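Long-range contacts in beta-phenylalanine aminotransferase (Variovorax paradoxus, PDB 4AO9), which catalyses the transfer of the amino group of beta-phenylalanine, with pyridoxal-5'-phosphate as its cofactor: residues A162-F166 and D303-F308; A210-I214 and A245-A250. All coordinates share one frame; numbering follows the deposited sequence.

Contact 1: A162-F166 and D303-F308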
ATOM      1  N   ALA A 162      13.138   7.541   6.571  1.00  8.68           N
ATOM      2  CA  ALA A 162      14.576   7.344   6.401  1.00  8.82           C
ATOM      3  C   ALA A 162      15.336   8.641   6.645  1.00  8.60           C
ATOM      4  O   ALA A 162      16.359   8.656   7.345  1.00  9.29           O
ATOM      5  CB  ALA A 162      14.867   6.822   5.001  1.00  9.62           C
ATOM      6  N   ALA A 163      14.850   9.725   6.050  1.00  8.16           N
ATOM      7  CA  ALA A 163      15.540  11.010   6.144  1.00  8.29           C
ATOM      8  C   ALA A 163      15.553  11.557   7.569  1.00  8.36           C
ATOM      9  O   ALA A 163      16.586  12.077   8.030  1.00  8.48           O
ATOM     10  CB  ALA A 163      14.920  12.003   5.190  1.00  8.91           C
ATOM     11  N   LEU A 164      14.423  11.426   8.273  1.00  7.71           N
ATOM     12  CA  LEU A 164      14.350  11.890   9.660  1.00  8.53           C
ATOM     13  C   LEU A 164      15.401  11.160  10.494  1.00  8.40           C
ATOM     14  O   LEU A 164      16.122  11.781  11.269  1.00  8.67           O
ATOM     15  CB  LEU A 164      12.959  11.678  10.275  1.00  9.15           C
ATOM     16  CG  LEU A 164      11.722  12.390   9.733  1.00 13.97           C
ATOM     17  CD1 LEU A 164      10.639  12.458  10.806  1.00 14.87           C
ATOM     18  CD2 LEU A 164      11.995  13.772   9.235  1.00 15.69           C
ATOM     19  N   HIS A 165      15.506   9.845  10.312  1.00  8.23           N
ATOM     20  CA  HIS A 165      16.432   9.061  11.112  1.00  8.53           C
ATOM     21  C   HIS A 165      17.879   9.339  10.723  1.00  8.42           C
ATOM     22  O   HIS A 165      18.758   9.483  11.589  1.00  9.00           O
ATOM     23  CB  HIS A 165      16.139   7.559  11.018  1.00  9.17           C
ATOM     24  CG  HIS A 165      16.760   6.776  12.131  1.00 10.37           C
ATOM     25  ND1 HIS A 165      16.145   6.617  13.352  1.00 12.42           N
ATOM     26  CD2 HIS A 165      17.966   6.164  12.231  1.00 13.47           C
ATOM     27  CE1 HIS A 165      16.934   5.917  14.151  1.00 13.40           C
ATOM     28  NE2 HIS A 165      18.043   5.627  13.494  1.00 13.54           N
ATOM     29  N   PHE A 166      18.129   9.423   9.421  1.00  7.98           N
ATOM     30  CA  PHE A 166      19.482   9.630   8.908  1.00  8.23           C
ATOM     31  C   PHE A 166      20.077  10.947   9.412  1.00  8.36           C
ATOM     32  O   PHE A 166      21.244  11.004   9.776  1.00  8.96           O
ATOM     33  CB  PHE A 166      19.488   9.619   7.379  1.00  8.57           C
ATOM     34  CG  PHE A 166      20.868   9.640   6.784  1.00  8.65           C
ATOM     35  CD1 PHE A 166      21.625   8.474   6.720  1.00  9.99           C
ATOM     36  CD2 PHE A 166      21.410  10.826   6.303  1.00  9.77           C
ATOM     37  CE1 PHE A 166      22.903   8.486   6.167  1.00  8.91           C
ATOM     38  CE2 PHE A 166      22.684  10.850   5.747  1.00 10.08           C
ATOM     39  CZ  PHE A 166      23.431   9.681   5.691  1.00  9.72           C
ATOM     40  N   ASP A 303      24.282   4.811   1.410  1.00 10.60           N
ATOM     41  CA  ASP A 303      24.516   5.054   2.837  1.00 11.64           C
ATOM     42  C   ASP A 303      23.241   5.396   3.601  1.00 11.22           C
ATOM     43  O   ASP A 303      23.131   5.083   4.783  1.00 12.30           O
ATOM     44  CB  ASP A 303      25.661   6.063   3.108  1.00 12.39           C
ATOM     45  CG  ASP A 303      25.368   7.473   2.601  1.00 13.83           C
ATOM     46  OD1 ASP A 303      24.522   7.645   1.700  1.00 14.10           O
ATOM     47  OD2 ASP A 303      26.014   8.426   3.099  1.00 16.44           O
ATOM     48  N   VAL A 304      22.260   5.994   2.925  1.00 10.08           N
ATOM     49  CA  VAL A 304      20.959   6.239   3.553  1.00  9.69           C
ATOM     50  C   VAL A 304      20.150   4.944   3.578  1.00  9.46           C
ATOM     51  O   VAL A 304      19.525   4.602   4.598  1.00 10.02           O
ATOM     52  CB  VAL A 304      20.188   7.380   2.840  1.00  9.04           C
ATOM     53  CG1 VAL A 304      18.788   7.557   3.436  1.00  9.40           C
ATOM     54  CG2 VAL A 304      20.991   8.693   2.940  1.00  9.86           C
ATOM     55  N   MET A 305      20.157   4.216   2.463  1.00  9.63           N
ATOM     56  CA  MET A 305      19.416   2.956   2.388  1.00  9.40           C
ATOM     57  C   MET A 305      19.962   1.895   3.352  1.00  9.61           C
ATOM     58  O   MET A 305      19.235   0.968   3.738  1.00  9.66           O
ATOM     59  CB  MET A 305      19.390   2.434   0.952  1.00  9.72           C
ATOM     60  CG  MET A 305      18.582   3.319  -0.012  1.00 10.17           C
ATOM     61  SD  MET A 305      16.864   3.605   0.511  1.00  9.76           S
ATOM     62  CE  MET A 305      16.182   1.941   0.388  1.00 10.93           C
ATOM     63  N   ALA A 306      21.221   2.051   3.749  1.00 10.09           N
ATOM     64  CA  ALA A 306      21.862   1.136   4.689  1.00 10.36           C
ATOM     65  C   ALA A 306      21.149   1.100   6.038  1.00 10.00           C
ATOM     66  O   ALA A 306      21.275   0.116   6.791  1.00 10.74           O
ATOM     67  CB  ALA A 306      23.317   1.509   4.873  1.00 11.01           C
ATOM     68  N   LEU A 307      20.377   2.146   6.337  1.00  9.67           N
ATOM     69  CA  LEU A 307      19.587   2.152   7.569  1.00  9.87           C
ATOM     70  C   LEU A 307      18.663   0.943   7.626  1.00  9.98           C
ATOM     71  O   LEU A 307      18.294   0.503   8.718  1.00  9.54           O
ATOM     72  CB  LEU A 307      18.756   3.428   7.669  1.00 10.12           C
ATOM     73  CG  LEU A 307      19.538   4.708   7.949  1.00 11.03           C
ATOM     74  CD1 LEU A 307      18.615   5.916   7.913  1.00 13.47           C
ATOM     75  CD2 LEU A 307      20.246   4.592   9.282  1.00 14.14           C
ATOM     76  N   PHE A 308      18.292   0.420   6.458  1.00  9.75           N
ATOM     77  CA  PHE A 308      17.345  -0.703   6.366  1.00 10.33           C
ATOM     78  C   PHE A 308      17.973  -2.069   6.138  1.00 11.34           C
ATOM     79  O   PHE A 308      17.257  -3.058   6.029  1.00 12.11           O
ATOM     80  CB  PHE A 308      16.322  -0.451   5.253  1.00 10.77           C
ATOM     81  CG  PHE A 308      15.496   0.765   5.474  1.00 10.02           C
ATOM     82  CD1 PHE A 308      14.388   0.715   6.314  1.00 10.26           C
ATOM     83  CD2 PHE A 308      15.843   1.975   4.874  1.00 10.31           C
ATOM     84  CE1 PHE A 308      13.620   1.850   6.527  1.00 11.21           C
ATOM     85  CE2 PHE A 308      15.094   3.116   5.091  1.00 11.25           C
ATOM     86  CZ  PHE A 308      13.970   3.053   5.919  1.00 12.15           C
TER
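Phe166 lays one face of its ring on Val304: methyl CG2 sits 3.6 Å from the ring centroid, only 5° off the normal, a CH-pi contact with the methyl almost exactly centred. With CG anti to the backbone N (chi1 -172°), the Phe166 ring leaves helix 152-167 on the side of the other segment and crosses the Val304 side chain at about a right angle. The far end of the ring meets Asp303, whose carboxylate plane is turned 68° from it; Phe166 CZ and Asp303 OD2 are 3.9 Å apart. That carboxylate is engaged in a salt bridge with Arg301, and Phe166 also touches Arg301.

Leu307 reaches back to the helix with both its methyls. Leu307 CD1 lies near the plane of the Phe166 ring, 3.8 Å from Phe166 CB, and packs 3.6 Å from Ala162 O, the carbonyl that already accepts the helical bond from Phe166 N. Leu307 CD2 meets the edge of the His165 ring, 4.0 Å from His165 CD2, the two side chains crossing obliquely. One turn before Phe166 in the helix, Ala162 CB abuts the edge of the Phe308 ring in its plane, 3.7 Å from Phe308 CE2.

An alanine in place of Phe166 is likely to leave Val304 CG2 without its aromatic partner and open a gap over Val304 and beside Asp303.

Pro192 of the second subunit packs on His165 and its Pro56 on Phe308, placing this side of the contact at the dimer interface. Helix 152-167 follows strand 145-149, and segment 303-308 follows its antiparallel neighbour 296-300; the apolar contact thus ties together connections from two adjacent strands of the seven-stranded sheet, the mixed sheet of the large domain in fold type I pyridoxal-phosphate-dependent aminotransferases.

Contact 2: A210-I214 and A245-A250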
ATOM      1  N   ALA A 210      12.191  29.844  -0.940  1.00 11.90           N
ATOM      2  CA  ALA A 210      12.775  28.544  -0.616  1.00 11.89           C
ATOM      3  C   ALA A 210      14.172  28.679  -0.003  1.00 12.16           C
ATOM      4  O   ALA A 210      14.443  28.113   1.053  1.00 11.82           O
ATOM      5  CB  ALA A 210      12.811  27.653  -1.846  1.00 12.04           C
ATOM      6  N   ARG A 211      15.052  29.437  -0.653  1.00 12.08           N
ATOM      7  CA  ARG A 211      16.396  29.673  -0.117  1.00 12.67           C
ATOM      8  C   ARG A 211      16.326  30.299   1.266  1.00 12.30           C
ATOM      9  O   ARG A 211      16.986  29.841   2.191  1.00 12.67           O
ATOM     10  CB  ARG A 211      17.209  30.590  -1.038  1.00 13.34           C
ATOM     11  CG  ARG A 211      17.590  29.967  -2.364  1.00 15.94           C
ATOM     12  CD  ARG A 211      18.595  30.860  -3.100  1.00 18.05           C
ATOM     13  NE  ARG A 211      18.911  30.359  -4.436  1.00 19.84           N
ATOM     14  CZ  ARG A 211      19.868  29.473  -4.708  1.00 20.30           C
ATOM     15  NH1 ARG A 211      20.616  28.968  -3.737  1.00 20.88           N
ATOM     16  NH2 ARG A 211      20.070  29.091  -5.962  1.00 21.53           N
ATOM     17  N   ALA A 212      15.510  31.340   1.406  1.00 12.65           N
ATOM     18  CA  ALA A 212      15.432  32.079   2.669  1.00 12.47           C
ATOM     19  C   ALA A 212      14.911  31.226   3.819  1.00 12.12           C
ATOM     20  O   ALA A 212      15.469  31.231   4.918  1.00 12.20           O
ATOM     21  CB  ALA A 212      14.568  33.337   2.510  1.00 12.94           C
ATOM     22  N   GLN A 213      13.831  30.496   3.566  1.00 11.83           N
ATOM     23  CA  GLN A 213      13.220  29.710   4.626  1.00 11.93           C
ATOM     24  C   GLN A 213      13.992  28.442   4.963  1.00 11.14           C
ATOM     25  O   GLN A 213      14.079  28.066   6.133  1.00 10.96           O
ATOM     26  CB  GLN A 213      11.761  29.413   4.306  1.00 12.48           C
ATOM     27  CG  GLN A 213      10.890  30.680   4.293  1.00 15.33           C
ATOM     28  CD  GLN A 213      11.099  31.573   5.510  1.00 20.19           C
ATOM     29  OE1 GLN A 213      10.969  31.127   6.649  1.00 21.66           O
ATOM     30  NE2 GLN A 213      11.425  32.843   5.269  1.00 22.63           N
ATOM     31  N   ILE A 214      14.584  27.800   3.958  1.00 10.55           N
ATOM     32  CA  ILE A 214      15.440  26.641   4.230  1.00 10.42           C
ATOM     33  C   ILE A 214      16.681  27.045   5.041  1.00 10.72           C
ATOM     34  O   ILE A 214      17.021  26.397   6.029  1.00 10.81           O
ATOM     35  CB  ILE A 214      15.800  25.855   2.959  1.00  9.87           C
ATOM     36  CG1 ILE A 214      14.530  25.217   2.371  1.00 10.19           C
ATOM     37  CG2 ILE A 214      16.857  24.782   3.262  1.00 10.53           C
ATOM     38  CD1 ILE A 214      14.689  24.725   0.945  1.00  9.49           C
ATOM     39  N   ALA A 245      17.707  25.759  -6.607  1.00 12.63           N
ATOM     40  CA  ALA A 245      17.730  26.401  -5.294  1.00 12.05           C
ATOM     41  C   ALA A 245      17.467  25.384  -4.183  1.00 11.30           C
ATOM     42  O   ALA A 245      18.086  25.449  -3.124  1.00 11.63           O
ATOM     43  CB  ALA A 245      16.737  27.556  -5.225  1.00 12.97           C
ATOM     44  N   LEU A 246      16.568  24.430  -4.434  1.00 11.04           N
ATOM     45  CA  LEU A 246      16.295  23.384  -3.443  1.00  9.99           C
ATOM     46  C   LEU A 246      17.505  22.478  -3.206  1.00  9.89           C
ATOM     47  O   LEU A 246      17.841  22.164  -2.065  1.00  9.56           O
ATOM     48  CB  LEU A 246      15.086  22.543  -3.878  1.00  9.46           C
ATOM     49  CG  LEU A 246      13.767  23.292  -4.062  1.00  9.82           C
ATOM     50  CD1 LEU A 246      12.639  22.289  -4.262  1.00  8.96           C
ATOM     51  CD2 LEU A 246      13.447  24.252  -2.909  1.00 10.15           C
ATOM     52  N   ARG A 247      18.155  22.057  -4.288  1.00 10.26           N
ATOM     53  CA  ARG A 247      19.339  21.223  -4.189  1.00 10.10           C
ATOM     54  C   ARG A 247      20.445  21.958  -3.434  1.00 10.04           C
ATOM     55  O   ARG A 247      21.047  21.410  -2.503  1.00 10.92           O
ATOM     56  CB  ARG A 247      19.800  20.772  -5.593  1.00 10.08           C
ATOM     57  CG  ARG A 247      21.152  20.039  -5.641  1.00 10.16           C
ATOM     58  CD  ARG A 247      21.099  18.626  -5.035  1.00  9.81           C
ATOM     59  NE  ARG A 247      21.153  18.653  -3.569  1.00  8.78           N
ATOM     60  CZ  ARG A 247      20.965  17.594  -2.783  1.00  9.35           C
ATOM     61  NH1 ARG A 247      20.677  16.400  -3.302  1.00 10.96           N
ATOM     62  NH2 ARG A 247      21.038  17.736  -1.462  1.00  9.70           N
ATOM     63  N   GLU A 248      20.683  23.215  -3.813  1.00 10.35           N
ATOM     64  CA  GLU A 248      21.742  23.982  -3.169  1.00 11.07           C
ATOM     65  C   GLU A 248      21.470  24.240  -1.688  1.00 10.72           C
ATOM     66  O   GLU A 248      22.367  24.089  -0.856  1.00 10.66           O
ATOM     67  CB  GLU A 248      21.980  25.291  -3.911  1.00 11.95           C
ATOM     68  CG  GLU A 248      22.669  25.077  -5.246  1.00 14.99           C
ATOM     69  CD  GLU A 248      22.762  26.334  -6.103  1.00 17.97           C
ATOM     70  OE1 GLU A 248      22.389  27.437  -5.634  1.00 20.27           O
ATOM     71  OE2 GLU A 248      23.205  26.199  -7.266  1.00 20.12           O
ATOM     72  N   SER A 249      20.234  24.633  -1.382  1.00 10.87           N
ATOM     73  CA  SER A 249      19.841  24.946  -0.006  1.00 11.61           C
ATOM     74  C   SER A 249      19.882  23.700   0.890  1.00 10.36           C
ATOM     75  O   SER A 249      20.397  23.755   2.008  1.00 10.62           O
ATOM     76  CB  SER A 249      18.453  25.594   0.017  1.00 12.06           C
ATOM     77  OG  SER A 249      18.451  26.808  -0.725  1.00 15.53           O
ATOM     78  N   ALA A 250      19.363  22.577   0.386  1.00 10.07           N
ATOM     79  CA  ALA A 250      19.407  21.330   1.136  1.00  9.49           C
ATOM     80  C   ALA A 250      20.852  20.945   1.457  1.00  9.22           C
ATOM     81  O   ALA A 250      21.181  20.635   2.593  1.00  8.81           O
ATOM     82  CB  ALA A 250      18.702  20.211   0.377  1.00  9.52           C
TER
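The guanidinium of Arg211 rests one face on Ala245, whose CB stands 3.4 Å above its plane, offset toward the rim, while the carboxylate of Glu248 comes to its edge. Both end nitrogens converge on a single oxygen: Arg211 NH2 lies 2.9 Å and NH1 3.0 Å from Glu248 OE1, with N-H...O angles of 150° and 141°. OE1 is nearly in the guanidinium plane, but the carboxylate is turned 46° from that plane, and accordingly OE1 offers NH1 its anti lone pair, whereas NH2 meets it from above the carboxylate plane. Arg211 gets there because its chain, extended from CG to NE, stretches across to helix 240-253. Glu248 OE2 accepts a hydrogen bond from Gln244 NE2.

Beneath the salt bridge, Ser249 nestles against the other helix, its OG 3.6 Å from Arg211 CA. Buried Ser249 OG donates to Ala245 O, 2.8 Å away in its own helix, joining Ser249 N on the opposite face of the carbonyl. Ile214 CG2 packs on Ser249 CB at 3.7 Å, and Leu246 CD2 sits 3.6 Å from Ala210 CB, with Ile214 CD1 close by.

The helix axes run nearly parallel, 9.4 Å apart. Ile214 and Leu246 also touch strand 221-226, so the helix pair lines one face of the sheet. The chemistry is divided accordingly: aliphatic groups toward the strands, a serine that satisfies its hydroxyl within its own helix in the middle, and at the partly exposed outer margin an ion pair whose two bonds on one oxygen probably favour a charged Glu248.

Overall arrangement
Contact 2 is nested along the chain inside the loop closed by contact 1. Their centres lie 21 Å apart and their nearest atoms about 10 Å, so the two do not touch. The strands 221-226 and 256-260 stand between them: Ala163 packs on Val223 and Leu256, whereas Ile214 packs on Val224 and Leu246 on Leu257, an alternation consistent with contacts on opposite faces of the same sheet. Neither contact enters the cofactor pocket; the side chains of Phe308 and Leu246 are each about 14 Å from a bound pyridoxal-5'-phosphate. Helix 152-167, however, carries pocket residues Gly152, Thr153 and Asn156 at its start and contact 1 at its end.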